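Local coordinates for extracellular solute-binding protein, family 1 (Trichodesmium erythraeum IMS101, PDB 6G7P), which binds a ferric ion between its two lobes and probably serves as the periplasmic iron-binding component of an ABC-type ferric iron uptake system, at residues A[101-106]-A[137-142]; A[141-146]-A[308-313]; A[175-180]-A[193-198]. One frame throughout, in Å; residues are numbered along the deposited sequence.

Contact 1: A[101-106]-A[137-142]. With FE (Fe (III) ion), chain C.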
loop_
_atom_site.group_PDB
_atom_site.type_symbol
_atom_site.label_atom_id
_atom_site.label_comp_id
_atom_site.label_asym_id
_atom_site.label_seq_id
_atom_site.Cartn_x
_atom_site.Cartn_y
_atom_site.Cartn_z
ATOM N N ARG A 101 4.663 -1.586 -0.708
ATOM C CA ARG A 101 4.393 -2.250 0.576
ATOM C C ARG A 101 3.905 -3.643 0.291
ATOM O O ARG A 101 3.393 -3.936 -0.775
ATOM C CB ARG A 101 3.415 -1.456 1.426
ATOM C CG ARG A 101 2.013 -1.184 0.775
ATOM C CD ARG A 101 1.872 0.144 -0.029
ATOM N NE ARG A 101 2.166 1.339 0.804
ATOM C CZ ARG A 101 1.370 1.846 1.702
ATOM N NH1 ARG A 101 1.754 2.910 2.407
ATOM N NH2 ARG A 101 0.196 1.341 1.927
ATOM N N ALA A 102 4.048 -4.534 1.236
ATOM C CA ALA A 102 3.483 -5.900 1.129
ATOM C C ALA A 102 2.457 -6.125 2.223
ATOM O O ALA A 102 2.673 -5.699 3.347
ATOM C CB ALA A 102 4.625 -6.888 1.240
ATOM N N ARG A 103 1.372 -6.801 1.913
ATOM C CA ARG A 103 0.345 -7.156 2.929
ATOM C C ARG A 103 0.664 -8.592 3.329
ATOM O O ARG A 103 0.521 -9.532 2.551
ATOM C CB ARG A 103 -1.092 -6.917 2.453
ATOM C CG ARG A 103 -2.065 -6.911 3.600
ATOM C CD ARG A 103 -3.273 -6.013 3.329
ATOM N NE ARG A 103 -4.135 -5.793 4.465
ATOM C CZ ARG A 103 -3.831 -5.003 5.512
ATOM N NH1 ARG A 103 -2.712 -4.325 5.511
ATOM N NH2 ARG A 103 -4.684 -4.847 6.506
ATOM N N VAL A 104 1.147 -8.740 4.563
ATOM C CA VAL A 104 1.848 -9.941 5.014
ATOM C C VAL A 104 1.174 -10.536 6.197
ATOM O O VAL A 104 0.277 -9.926 6.825
ATOM C CB VAL A 104 3.299 -9.621 5.323
ATOM C CG1 VAL A 104 3.997 -9.069 4.126
ATOM C CG2 VAL A 104 3.412 -8.662 6.500
ATOM N N ILE A 105 1.601 -11.732 6.536
ATOM C CA ILE A 105 1.152 -12.388 7.783
ATOM C C ILE A 105 2.124 -12.026 8.906
ATOM O O ILE A 105 3.300 -12.298 8.810
ATOM C CB ILE A 105 1.082 -13.916 7.610
ATOM C CG1 ILE A 105 0.027 -14.324 6.589
ATOM C CG2 ILE A 105 0.746 -14.555 8.949
ATOM C CD1 ILE A 105 0.159 -15.794 6.182
ATOM N N MET A 106 1.603 -11.338 9.929
ATOM C CA MET A 106 2.310 -11.040 11.167
ATOM C C MET A 106 2.020 -12.134 12.135
ATOM O O MET A 106 0.859 -12.513 12.293
ATOM C CB MET A 106 1.857 -9.692 11.691
ATOM C CG MET A 106 2.031 -8.486 10.714
ATOM S SD MET A 106 3.761 -8.157 10.466
ATOM C CE MET A 106 3.564 -6.696 9.382
ATOM N N SER A 137 -13.418 -4.147 7.316
ATOM C CA SER A 137 -13.587 -4.204 5.889
ATOM C C SER A 137 -13.630 -2.825 5.256
ATOM O O SER A 137 -13.638 -2.750 4.028
ATOM C CB SER A 137 -14.808 -5.047 5.520
ATOM O OG SER A 137 -15.906 -4.432 6.079
ATOM N N SER A 138 -13.725 -1.733 6.052
ATOM C CA SER A 138 -13.701 -0.378 5.541
ATOM C C SER A 138 -12.343 0.026 4.997
ATOM O O SER A 138 -12.221 1.038 4.291
ATOM C CB SER A 138 -14.080 0.619 6.650
ATOM O OG SER A 138 -15.423 0.354 7.059
ATOM N N ASN A 139 -11.314 -0.743 5.343
ATOM C CA ASN A 139 -9.923 -0.359 5.048
ATOM C C ASN A 139 -9.488 -0.743 3.655
ATOM O O ASN A 139 -9.716 -1.884 3.233
ATOM C CB ASN A 139 -8.992 -1.004 6.070
ATOM C CG ASN A 139 -7.513 -0.877 5.698
ATOM O OD1 ASN A 139 -6.935 -1.857 5.254
ATOM N ND2 ASN A 139 -6.949 0.258 5.882
ATOM N N ILE A 140 -8.901 0.226 2.952
ATOM C CA ILE A 140 -8.540 -0.007 1.560
ATOM C C ILE A 140 -7.497 -1.132 1.417
ATOM O O ILE A 140 -7.546 -1.850 0.377
ATOM C CB ILE A 140 -8.058 1.298 0.906
ATOM C CG1 ILE A 140 -7.980 1.179 -0.610
ATOM C CG2 ILE A 140 -6.726 1.762 1.450
ATOM C CD1 ILE A 140 -9.283 1.058 -1.291
ATOM N N TYR A 141 -6.596 -1.314 2.371
ATOM C CA TYR A 141 -5.602 -2.353 2.185
ATOM C C TYR A 141 -6.269 -3.731 2.124
ATOM O O TYR A 141 -5.899 -4.594 1.321
ATOM C CB TYR A 141 -4.582 -2.372 3.320
ATOM C CG TYR A 141 -3.987 -1.052 3.712
ATOM C CD1 TYR A 141 -3.692 -0.063 2.788
ATOM C CD2 TYR A 141 -3.691 -0.784 5.062
ATOM C CE1 TYR A 141 -3.098 1.130 3.197
ATOM C CE2 TYR A 141 -3.107 0.389 5.446
ATOM C CZ TYR A 141 -2.802 1.366 4.514
ATOM O OH TYR A 141 -2.224 2.559 4.912
ATOM N N ASN A 142 -7.253 -3.932 2.995
ATOM C CA ASN A 142 -8.037 -5.183 2.987
ATOM C C ASN A 142 -8.865 -5.320 1.713
ATOM O O ASN A 142 -8.960 -6.406 1.168
ATOM C CB ASN A 142 -8.933 -5.245 4.209
ATOM C CG ASN A 142 -8.164 -5.536 5.483
ATOM O OD1 ASN A 142 -7.031 -6.096 5.492
ATOM N ND2 ASN A 142 -8.866 -5.293 6.631
HETATM FE FE FE C . -0.608 2.858 5.870
HETATM O O HOH W 1 0.469 4.138 4.637
HETATM O O HOH W 2 -1.457 4.737 6.495
HETATM O O HOH W 3 0.696 4.379 7.148
#

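Contact 2: A[141-146]-A[308-313]. With FE (Fe (III) ion), chain C.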
loop_
_atom_site.group_PDB
_atom_site.type_symbol
_atom_site.label_atom_id
_atom_site.label_comp_id
_atom_site.label_asym_id
_atom_site.label_seq_id
_atom_site.Cartn_x
_atom_site.Cartn_y
_atom_site.Cartn_z
ATOM N N TYR A 141 -6.596 -1.314 2.371
ATOM C CA TYR A 141 -5.602 -2.353 2.185
ATOM C C TYR A 141 -6.269 -3.731 2.124
ATOM O O TYR A 141 -5.899 -4.594 1.321
ATOM C CB TYR A 141 -4.582 -2.372 3.320
ATOM C CG TYR A 141 -3.987 -1.052 3.712
ATOM C CD1 TYR A 141 -3.692 -0.063 2.788
ATOM C CD2 TYR A 141 -3.691 -0.784 5.062
ATOM C CE1 TYR A 141 -3.098 1.130 3.197
ATOM C CE2 TYR A 141 -3.107 0.389 5.446
ATOM C CZ TYR A 141 -2.802 1.366 4.514
ATOM O OH TYR A 141 -2.224 2.559 4.912
ATOM N N ASN A 142 -7.253 -3.932 2.995
ATOM C CA ASN A 142 -8.037 -5.183 2.987
ATOM C C ASN A 142 -8.865 -5.320 1.713
ATOM O O ASN A 142 -8.960 -6.406 1.168
ATOM C CB ASN A 142 -8.933 -5.245 4.209
ATOM C CG ASN A 142 -8.164 -5.536 5.483
ATOM O OD1 ASN A 142 -7.031 -6.096 5.492
ATOM N ND2 ASN A 142 -8.866 -5.293 6.631
ATOM N N GLN A 143 -9.523 -4.238 1.314
ATOM C CA GLN A 143 -10.292 -4.256 0.096
ATOM C C GLN A 143 -9.443 -4.658 -1.108
ATOM O O GLN A 143 -9.854 -5.526 -1.887
ATOM C CB GLN A 143 -10.981 -2.892 -0.147
ATOM C CG GLN A 143 -12.026 -2.593 0.910
ATOM C CD GLN A 143 -12.608 -1.209 0.811
ATOM O OE1 GLN A 143 -12.222 -0.385 -0.015
ATOM N NE2 GLN A 143 -13.460 -0.886 1.763
ATOM N N SER A 144 -8.212 -4.144 -1.166
ATOM C CA SER A 144 -7.334 -4.463 -2.280
ATOM C C SER A 144 -6.887 -5.928 -2.206
ATOM O O SER A 144 -6.790 -6.579 -3.260
ATOM C CB SER A 144 -6.148 -3.513 -2.310
ATOM O OG SER A 144 -6.638 -2.230 -2.750
ATOM N N LEU A 145 -6.562 -6.421 -1.014
ATOM C CA LEU A 145 -6.195 -7.822 -0.930
ATOM C C LEU A 145 -7.355 -8.734 -1.345
ATOM O O LEU A 145 -7.207 -9.708 -2.092
ATOM C CB LEU A 145 -5.729 -8.142 0.480
ATOM C CG LEU A 145 -5.397 -9.592 0.785
ATOM C CD1 LEU A 145 -4.217 -10.126 -0.072
ATOM C CD2 LEU A 145 -5.082 -9.786 2.249
ATOM N N ILE A 146 -8.549 -8.461 -0.855
ATOM C CA ILE A 146 -9.688 -9.276 -1.224
ATOM C C ILE A 146 -10.019 -9.140 -2.722
ATOM O O ILE A 146 -10.323 -10.149 -3.368
ATOM C CB ILE A 146 -10.889 -8.996 -0.276
ATOM C CG1 ILE A 146 -10.760 -9.748 1.062
ATOM C CG2 ILE A 146 -12.191 -9.456 -0.914
ATOM C CD1 ILE A 146 -9.459 -9.829 1.768
ATOM N N LYS A 308 -18.590 -5.874 -1.697
ATOM C CA LYS A 308 -19.806 -6.758 -1.723
ATOM C C LYS A 308 -19.514 -8.095 -1.051
ATOM O O LYS A 308 -20.305 -8.619 -0.233
ATOM C CB LYS A 308 -20.207 -6.958 -3.161
ATOM C CG LYS A 308 -21.404 -7.884 -3.377
ATOM C CD LYS A 308 -21.993 -7.816 -4.803
ATOM C CE LYS A 308 -21.167 -8.329 -5.918
ATOM N NZ LYS A 308 -21.930 -7.984 -7.177
ATOM N N LEU A 309 -18.368 -8.693 -1.346
ATOM C CA LEU A 309 -18.018 -9.971 -0.713
ATOM C C LEU A 309 -17.870 -9.854 0.782
ATOM O O LEU A 309 -18.398 -10.694 1.550
ATOM C CB LEU A 309 -16.736 -10.539 -1.378
ATOM C CG LEU A 309 -16.218 -11.863 -0.779
ATOM C CD1 LEU A 309 -17.270 -12.958 -0.885
ATOM C CD2 LEU A 309 -15.029 -12.422 -1.530
ATOM N N MET A 310 -17.172 -8.826 1.234
ATOM C CA MET A 310 -16.937 -8.630 2.667
ATOM C C MET A 310 -18.251 -8.471 3.417
ATOM O O MET A 310 -18.415 -9.026 4.487
ATOM C CB MET A 310 -15.961 -7.452 2.904
ATOM C CG MET A 310 -14.580 -7.707 2.327
ATOM S SD MET A 310 -13.606 -6.237 1.895
ATOM C CE MET A 310 -12.210 -6.384 3.016
ATOM N N ASP A 311 -19.159 -7.724 2.860
ATOM C CA ASP A 311 -20.503 -7.574 3.473
ATOM C C ASP A 311 -21.244 -8.893 3.470
ATOM O O ASP A 311 -21.846 -9.262 4.510
ATOM C CB ASP A 311 -21.281 -6.527 2.675
ATOM C CG ASP A 311 -22.788 -6.508 3.054
ATOM O OD1 ASP A 311 -23.055 -5.859 4.082
ATOM O OD2 ASP A 311 -23.623 -7.180 2.422
ATOM N N ARG A 312 -21.191 -9.667 2.405
ATOM C CA ARG A 312 -21.881 -10.943 2.317
ATOM C C ARG A 312 -21.447 -11.915 3.361
ATOM O O ARG A 312 -22.259 -12.666 3.875
ATOM C CB ARG A 312 -21.683 -11.552 0.948
ATOM C CG ARG A 312 -22.549 -12.756 0.724
ATOM C CD ARG A 312 -23.291 -12.611 -0.572
ATOM N NE ARG A 312 -22.384 -12.849 -1.667
ATOM C CZ ARG A 312 -22.437 -12.265 -2.871
ATOM N NH1 ARG A 312 -21.531 -12.602 -3.794
ATOM N NH2 ARG A 312 -23.369 -11.365 -3.191
ATOM N N VAL A 313 -20.175 -11.927 3.708
ATOM C CA VAL A 313 -19.666 -12.864 4.739
ATOM C C VAL A 313 -19.602 -12.280 6.138
ATOM O O VAL A 313 -19.118 -12.970 7.069
ATOM C CB VAL A 313 -18.280 -13.436 4.340
ATOM C CG1 VAL A 313 -18.391 -14.164 3.018
ATOM C CG2 VAL A 313 -17.170 -12.410 4.317
HETATM FE FE FE C . -0.608 2.858 5.870
HETATM O O HOH W 1 0.469 4.138 4.637
HETATM O O HOH W 2 -1.457 4.737 6.495
HETATM O O HOH W 3 0.696 4.379 7.148
#

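Contact 3: A[175-180]-A[193-198]. With FE (Fe (III) ion), chain C.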
loop_
_atom_site.group_PDB
_atom_site.type_symbol
_atom_site.label_atom_id
_atom_site.label_comp_id
_atom_site.label_asym_id
_atom_site.label_seq_id
_atom_site.Cartn_x
_atom_site.Cartn_y
_atom_site.Cartn_z
ATOM N N GLY A 175 -9.509 -1.509 15.410
ATOM C CA GLY A 175 -8.216 -0.777 15.335
ATOM C C GLY A 175 -7.578 -0.892 13.998
ATOM O O GLY A 175 -8.108 -1.509 13.076
ATOM N N ASN A 176 -6.418 -0.265 13.878
ATOM C CA ASN A 176 -5.700 -0.167 12.608
ATOM C C ASN A 176 -4.670 -1.315 12.479
ATOM O O ASN A 176 -4.692 -2.286 13.233
ATOM C CB ASN A 176 -5.070 1.217 12.464
ATOM C CG ASN A 176 -4.104 1.544 13.587
ATOM O OD1 ASN A 176 -3.586 0.667 14.290
ATOM N ND2 ASN A 176 -3.898 2.882 13.786
ATOM N N ASP A 177 -3.802 -1.227 11.462
ATOM C CA ASP A 177 -2.865 -2.345 11.268
ATOM C C ASP A 177 -1.911 -2.492 12.467
ATOM O O ASP A 177 -1.588 -3.628 12.886
ATOM C CB ASP A 177 -2.014 -2.162 9.985
ATOM C CG ASP A 177 -2.638 -2.735 8.722
ATOM O OD1 ASP A 177 -3.829 -3.089 8.720
ATOM O OD2 ASP A 177 -1.876 -2.823 7.730
ATOM N N THR A 178 -1.440 -1.345 12.976
ATOM C CA THR A 178 -0.536 -1.406 14.125
ATOM C C THR A 178 -1.204 -2.103 15.326
ATOM O O THR A 178 -0.581 -2.912 16.051
ATOM C CB THR A 178 -0.075 0.015 14.458
ATOM O OG1 THR A 178 0.715 0.486 13.371
ATOM C CG2 THR A 178 0.749 0.018 15.718
ATOM N N ALA A 179 -2.497 -1.828 15.521
ATOM C CA ALA A 179 -3.244 -2.500 16.551
ATOM C C ALA A 179 -3.272 -4.008 16.399
ATOM O O ALA A 179 -3.253 -4.730 17.373
ATOM C CB ALA A 179 -4.683 -1.946 16.589
ATOM N N GLN A 180 -3.310 -4.490 15.149
ATOM C CA GLN A 180 -3.321 -5.918 14.950
ATOM C C GLN A 180 -1.977 -6.510 15.357
ATOM O O GLN A 180 -1.919 -7.600 15.933
ATOM C CB GLN A 180 -3.649 -6.317 13.520
ATOM C CG GLN A 180 -4.835 -5.602 12.889
ATOM C CD GLN A 180 -6.073 -5.590 13.722
ATOM O OE1 GLN A 180 -6.497 -6.614 14.237
ATOM N NE2 GLN A 180 -6.662 -4.386 13.898
ATOM N N LEU A 193 -3.075 -9.933 9.622
ATOM C CA LEU A 193 -2.646 -9.322 8.373
ATOM C C LEU A 193 -2.386 -7.873 8.560
ATOM O O LEU A 193 -3.155 -7.159 9.204
ATOM C CB LEU A 193 -3.625 -9.494 7.215
ATOM C CG LEU A 193 -3.948 -10.917 6.760
ATOM C CD1 LEU A 193 -4.879 -10.983 5.547
ATOM C CD2 LEU A 193 -2.690 -11.752 6.477
ATOM N N ALA A 194 -1.273 -7.370 8.039
ATOM C CA ALA A 194 -0.931 -5.958 8.135
ATOM C C ALA A 194 0.077 -5.644 7.047
ATOM O O ALA A 194 0.750 -6.566 6.518
ATOM C CB ALA A 194 -0.409 -5.575 9.503
ATOM N N ASN A 195 0.340 -4.380 6.787
ATOM C CA ASN A 195 1.354 -3.984 5.853
ATOM C C ASN A 195 2.718 -4.075 6.529
ATOM O O ASN A 195 2.913 -3.718 7.688
ATOM C CB ASN A 195 1.111 -2.587 5.276
ATOM C CG ASN A 195 -0.074 -2.518 4.332
ATOM O OD1 ASN A 195 -0.520 -3.557 3.802
ATOM N ND2 ASN A 195 -0.563 -1.307 4.102
ATOM N N SER A 196 3.709 -4.445 5.703
ATOM C CA SER A 196 5.048 -4.670 6.108
ATOM C C SER A 196 5.663 -3.485 6.892
ATOM O O SER A 196 6.357 -3.685 7.916
ATOM C CB SER A 196 5.873 -5.000 4.872
ATOM O OG SER A 196 5.731 -3.971 3.848
ATOM N N TYR A 197 5.443 -2.270 6.406
ATOM C CA TYR A 197 6.080 -1.096 7.012
ATOM C C TYR A 197 5.632 -0.800 8.435
ATOM O O TYR A 197 6.327 -0.116 9.152
ATOM C CB TYR A 197 5.913 0.140 6.102
ATOM C CG TYR A 197 4.491 0.508 5.833
ATOM C CD1 TYR A 197 3.774 1.290 6.685
ATOM C CD2 TYR A 197 3.829 0.058 4.685
ATOM C CE1 TYR A 197 2.458 1.633 6.387
ATOM C CE2 TYR A 197 2.514 0.323 4.425
ATOM C CZ TYR A 197 1.811 1.123 5.294
ATOM O OH TYR A 197 0.487 1.393 5.083
ATOM N N TYR A 198 4.461 -1.295 8.854
ATOM C CA TYR A 198 4.032 -1.049 10.247
ATOM C C TYR A 198 4.894 -1.833 11.234
ATOM O O TYR A 198 5.090 -1.372 12.359
ATOM C CB TYR A 198 2.546 -1.406 10.415
ATOM C CG TYR A 198 1.608 -0.450 9.720
ATOM C CD1 TYR A 198 1.538 0.877 10.069
ATOM C CD2 TYR A 198 0.820 -0.859 8.658
ATOM C CE1 TYR A 198 0.698 1.724 9.401
ATOM C CE2 TYR A 198 -0.022 -0.023 8.003
ATOM C CZ TYR A 198 -0.084 1.281 8.400
ATOM O OH TYR A 198 -0.877 2.156 7.717
HETATM FE FE FE C . -0.608 2.858 5.870
HETATM O O HOH W 4 -5.307 -5.412 9.588
HETATM O O HOH W 5 3.429 0.731 13.365
HETATM O O HOH W 1 0.469 4.138 4.637
HETATM O O HOH W 2 -1.457 4.737 6.495
HETATM O O HOH W 3 0.696 4.379 7.148
#

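Contact 1: A[101-106]-A[137-142]
Arg103 reaches from strand 96-108 to the start of helix 140-167 and takes hold of Asn142 side-on: NE and NH2 both donate to Asn142 OD1, at 3.1 Å from NE and 2.8 Å from NH2. Both nitrogens come from the same face of the amide, while the oxygen lies near the guanidinium plane. With CG anti to the backbone N (chi1 -164°) and the chain extended from there to NE, Arg103 spans the gap to the helix. Its NH1 forms a salt bridge with Asp177. The helix start is closed by Asn139 as N-cap, whose OD1 accepts from Asn142 N at 3.1 Å.

Packing comes from Tyr141. Its CB sits over one face of the Arg103 guanidinium, 3.5 Å from NH1, and the ring and guanidinium planes are 50° apart. Were Arg103 replaced by an alanine, Asn142 OD1 and Asp177 would probably lose their shared cationic partner, and Tyr141 CB the flat group packed on it.

Metal chemistry fills the other end. Tyr141 OH binds the ferric ion at 1.9 Å, and Arg101 presents its guanidinium edge to the ring, with NH2 3.5 Å from Tyr141 CE1. Arg101 NH1 donates at 2.9 Å to water 1, itself an iron ligand, and is also salt-bridged to Glu270. The ferric ion, with Arg101 beside it, would probably favour the phenolate form of Tyr141.

Strand 96-108 runs antiparallel beside strand 191-195, whose Asn195 touches both Arg101 and Tyr141, while Met310 of helix 303-312 packs against Asn142 on the helix side.

Contact 2: A[141-146]-A[308-313]
Met310 leaves helix 303-312 with CG anti to its carbonyl carbon (chi1 -63°), and a bend at chi3 (117°) carries the methyl CE to Asn142 and Ile146. This is helix-helix packing within one lobe of a periplasmic-binding-protein fold: the short axes of 141-146 and 308-312 pass 10.9 Å apart, with their N-to-C directions at 99°. At that separation the thioether bridges the two backbones. Met310 is modelled in two conformers, so these details belong to one of them.

In it, CE of Met310 lies 3.7 Å from Asn142 CB and equally near the carbonyl oxygen of that residue, resting against the side of the helix turn. The sulfur passes Gln143, whose extended chain crosses that of Met310 at about a right angle, with CG of Gln143 4.1 Å from SD of Met310. The amide of Gln143 is occupied elsewhere, by Asn303 and by the carbonyl of Ser137.

No hydrogen bond joins the two segments, and the rest is aliphatic. Ile146 points toward helix 303-312 and divides its branches between two partners: CG1 meets CE of Met310, and CG2 meets CD2 of Leu309 at 4.2 Å.

Contact 3: A[175-180]-A[193-198]
A ferric-iron site is built on one side of this contact: the adjacent tyrosines Tyr197 and Tyr198 each bind the metal through OH at 2.0 Å, and the start of helix 177-185 packs behind Tyr198. Asp177 and Thr178 both lie on one side of that ring, at its two CD carbons, and Tyr197 is on the other. CB of Asp177 lies 3.4 Å from CD2 of Tyr198, while OG1 of Thr178 comes to CD1. With its CG anti to the carbonyl carbon (chi1 -70°), Tyr198 sends its ring past Asp177 and Thr178 on one side and Tyr197 on the other, and its OH reaches the iron. CE1 of Tyr197 rests over one face of the Tyr198 ring near its rim, whereas the iron lies in the plane of the Tyr197 ring, at its edge.

The direct polar bond is from Asn195 N to Asp177 OD2, 2.9 Å, with an N-H...O angle of 151°, and it meets the carboxylate from above its plane. That same oxygen is salt-bridged to Arg103, so a buried carboxylate is answered by a backbone N-H and a guanidinium.

A tyrosine pair at a strand-to-helix turn, joined at the metal by Tyr141 and three waters, is consistent with the ferric-binding members of the periplasmic-binding-protein fold. Here strand 191-195 ends at Asn195, and its side-chain ND2 donates to Tyr197 OH at 3.1 Å, nearly straight at 165°. Asn176 N-caps helix 177-185 by accepting from Ala179 N with OD1.

Two waters bridge the segments. Water 4 donates to both Asp177 OD1 and the carbonyl of Leu193; water 5 links Thr178 OG1, at 2.7 Å, with the carbonyl oxygen of Tyr198.

How the contacts relate
All three contacts are buried, but contact 1 lies nearest the centre of the chain and contact 2 farthest out. Contacts 1 and 2 use the same start of helix 140-167 from different sides: a charged, metal-facing side toward strand 96-108 and an apolar one toward helix 303-312, with Asn142 common to both. Contacts 1 and 3 are about 7 Å apart between centres and meet on neighbouring strands of one sheet; the Arg103-Asp177 salt bridge joins them, and their tyrosines share the iron. Contact 2 reaches that metal through Tyr141, which takes no part in its packing. Waters bridge the segments in contact 3, whereas contact 2 is thioether and aliphatic packing.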